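Protein Thf1 (Thermosynechococcus elongatus, PDB 5MJR) may take part in building the photosynthetic membrane and associates with the FtsH protease complex that serves photosystem II repair. Local coordinates at residues 185-188 against 189-192. Sequence-based numbering, arbitrary orientation.
Sequences PIEK and VKRD. With SO4 (sulfate ion), chain B.
The first turns of helix 186-198, with Pro185 at the N-cap position, are defined by successive i to i+4 backbone bonds, from Val189 N to Pro185 O (3.0 Å) through Asp192 N to Lys188 O (2.9 Å). One flank carries a sulfate, probably from the crystallisation liquor. Lys188, extended beyond CG, runs alongside Arg191 and gives NZ to sulfate O1 at 2.6 Å, while its CB lies over one guanidinium face of Arg191, offset toward the rim. Arg191 bends at chi3 (75°), which turns the guanidinium back toward Asp192; NH1 reaches sulfate O2 at 2.8 Å and NH2 bonds O3. The same group grips Asp192 side-on: NE meets OD1 at 2.8 Å from above the carboxylate plane, and NH2 meets OD2 at 3.0 Å on its syn side, nearly straight at 166°. Tyr148 OH also bonds OD2. An alanine in place of Asp192 would probably leave NE without its carboxylate partner, the guanidinium freer to turn about the sulfate, and Tyr148 OH without this acceptor. On another flank, Glu187 OE2 makes a weak, 3.4 Å salt bridge to Lys190 NZ, whose stronger partner is Asp176. Between these flanks Ile186 and Val189 pack on Leu175, and Val189 also meets helix 150-162. With anions at two edges, the Arg191 guanidinium is held in orientation, and its positive charge, joined by that of Lys188, would favour a small anion such as the bound sulfate, without implying a physiological ligand.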
ATOM      1  N   PRO A 185      -8.858   7.994   8.535  1.00 15.22           N
ATOM      2  CA  PRO A 185     -10.329   7.809   8.719  1.00 16.86           C
ATOM      3  C   PRO A 185     -10.698   6.343   8.785  1.00 13.43           C
ATOM      4  O   PRO A 185     -10.846   5.582   7.795  1.00 15.05           O
ATOM      5  CB  PRO A 185     -10.895   8.463   7.457  1.00 17.24           C
ATOM      6  CG  PRO A 185      -9.797   8.261   6.451  1.00 17.94           C
ATOM      7  CD  PRO A 185      -8.541   8.468   7.194  1.00 15.00           C
ATOM      8  N   ILE A 186     -10.820   5.886  10.019  1.00 16.00           N
ATOM      9  CA  ILE A 186     -10.962   4.450  10.278  1.00 15.49           C
ATOM     10  C   ILE A 186     -12.292   3.867   9.669  1.00 15.43           C
ATOM     11  O   ILE A 186     -12.293   2.699   9.263  1.00 14.38           O
ATOM     12  CB  ILE A 186     -10.830   4.115  11.798  1.00 18.77           C
ATOM     13  CG1 ILE A 186      -9.331   4.200  12.241  1.00 18.65           C
ATOM     14  CG2 ILE A 186     -11.249   2.720  12.115  1.00 18.02           C
ATOM     15  CD1 ILE A 186      -8.382   3.210  11.590  1.00 20.46           C
ATOM     16  N   GLU A 187     -13.361   4.654   9.521  1.00 17.97           N
ATOM     17  CA  GLU A 187     -14.538   4.057   8.875  1.00 17.91           C
ATOM     18  C   GLU A 187     -14.311   3.723   7.398  1.00 15.04           C
ATOM     19  O   GLU A 187     -14.801   2.720   6.876  1.00 17.28           O
ATOM     20  CB  GLU A 187     -15.856   4.843   9.067  1.00 25.56           C
ATOM     21  CG  GLU A 187     -16.386   4.867  10.538  1.00 31.03           C
ATOM     22  CD  GLU A 187     -16.620   3.443  11.123  1.00 47.03           C
ATOM     23  OE1 GLU A 187     -17.515   2.735  10.565  1.00 59.67           O
ATOM     24  OE2 GLU A 187     -15.914   3.053  12.127  1.00 60.02           O
ATOM     25  N   LYS A 188     -13.554   4.584   6.713  1.00 15.22           N
ATOM     26  CA  LYS A 188     -13.105   4.283   5.358  1.00 14.68           C
ATOM     27  C   LYS A 188     -12.089   3.170   5.285  1.00 14.23           C
ATOM     28  O   LYS A 188     -12.188   2.314   4.397  1.00 13.65           O
ATOM     29  CB  LYS A 188     -12.458   5.563   4.757  1.00 16.01           C
ATOM     30  CG  LYS A 188     -13.418   6.687   4.614  1.00 19.16           C
ATOM     31  CD  LYS A 188     -12.721   7.846   3.879  1.00 22.12           C
ATOM     32  CE  LYS A 188     -13.709   8.939   3.713  1.00 24.98           C
ATOM     33  NZ  LYS A 188     -13.185  10.061   2.954  1.00 29.45           N
ATOM     34  N   VAL A 189     -11.201   3.055   6.272  1.00 13.15           N
ATOM     35  CA  VAL A 189     -10.317   1.920   6.366  1.00 12.54           C
ATOM     36  C   VAL A 189     -11.102   0.603   6.447  1.00 11.56           C
ATOM     37  O   VAL A 189     -10.764  -0.378   5.768  1.00 12.98           O
ATOM     38  CB  VAL A 189      -9.315   2.061   7.496  1.00 12.59           C
ATOM     39  CG1 VAL A 189      -8.511   0.811   7.741  1.00 13.82           C
ATOM     40  CG2 VAL A 189      -8.367   3.238   7.261  1.00 13.44           C
ATOM     41  N   LYS A 190     -12.112   0.533   7.325  1.00 13.00           N
ATOM     42  CA  LYS A 190     -12.902  -0.692   7.462  1.00 14.13           C
ATOM     43  C   LYS A 190     -13.479  -1.068   6.104  1.00 12.39           C
ATOM     44  O   LYS A 190     -13.459  -2.228   5.713  1.00 14.50           O
ATOM     45  CB  LYS A 190     -13.996  -0.474   8.528  1.00 15.21           C
ATOM     46  CG  LYS A 190     -13.418  -0.468   9.964  1.00 15.78           C
ATOM     47  CD  LYS A 190     -14.591  -0.217  10.895  1.00 18.06           C
ATOM     48  CE  LYS A 190     -14.095  -0.103  12.330  1.00 22.16           C
ATOM     49  NZ  LYS A 190     -15.191  -0.041  13.250  1.00 27.51           N
ATOM     50  N   ARG A 191     -14.153  -0.091   5.498  1.00 13.73           N
ATOM     51  CA  ARG A 191     -14.745  -0.289   4.194  1.00 15.22           C
ATOM     52  C   ARG A 191     -13.754  -0.827   3.179  1.00 13.42           C
ATOM     53  O   ARG A 191     -14.014  -1.809   2.466  1.00 14.20           O
ATOM     54  CB  ARG A 191     -15.338   1.045   3.718  1.00 18.23           C
ATOM     55  CG  ARG A 191     -15.783   1.042   2.257  1.00 19.66           C
ATOM     56  CD  ARG A 191     -15.912   2.496   1.707  1.00 23.02           C
ATOM     57  NE  ARG A 191     -14.594   3.065   1.458  1.00 22.79           N
ATOM     58  CZ  ARG A 191     -14.331   4.341   1.209  1.00 20.72           C
ATOM     59  NH1 ARG A 191     -15.298   5.254   1.205  1.00 23.83           N
ATOM     60  NH2 ARG A 191     -13.048   4.726   1.033  1.00 25.90           N
ATOM     61  N   ASP A 192     -12.623  -0.187   3.075  1.00 11.82           N
ATOM     62  CA  ASP A 192     -11.634  -0.507   2.088  1.00 11.62           C
ATOM     63  C   ASP A 192     -10.947  -1.846   2.370  1.00 11.90           C
ATOM     64  O   ASP A 192     -10.624  -2.562   1.415  1.00 14.62           O
ATOM     65  CB  ASP A 192     -10.605   0.629   1.961  1.00 11.53           C
ATOM     66  CG  ASP A 192     -11.197   1.898   1.347  1.00 14.87           C
ATOM     67  OD1 ASP A 192     -12.262   1.796   0.681  1.00 18.73           O
ATOM     68  OD2 ASP A 192     -10.642   2.999   1.523  1.00 15.94           O
TER
HETATM   69  S   SO4 B1000     -13.054   8.257  -0.292  1.00 25.24           S
HETATM   70  O1  SO4 B1000     -12.408   9.340   0.528  1.00 26.92           O
HETATM   71  O2  SO4 B1000     -14.278   7.797   0.440  1.00 34.46           O
HETATM   72  O3  SO4 B1000     -12.039   7.161  -0.408  1.00 25.45           O
HETATM   73  O4  SO4 B1000     -13.484   8.661  -1.616  1.00 37.45           O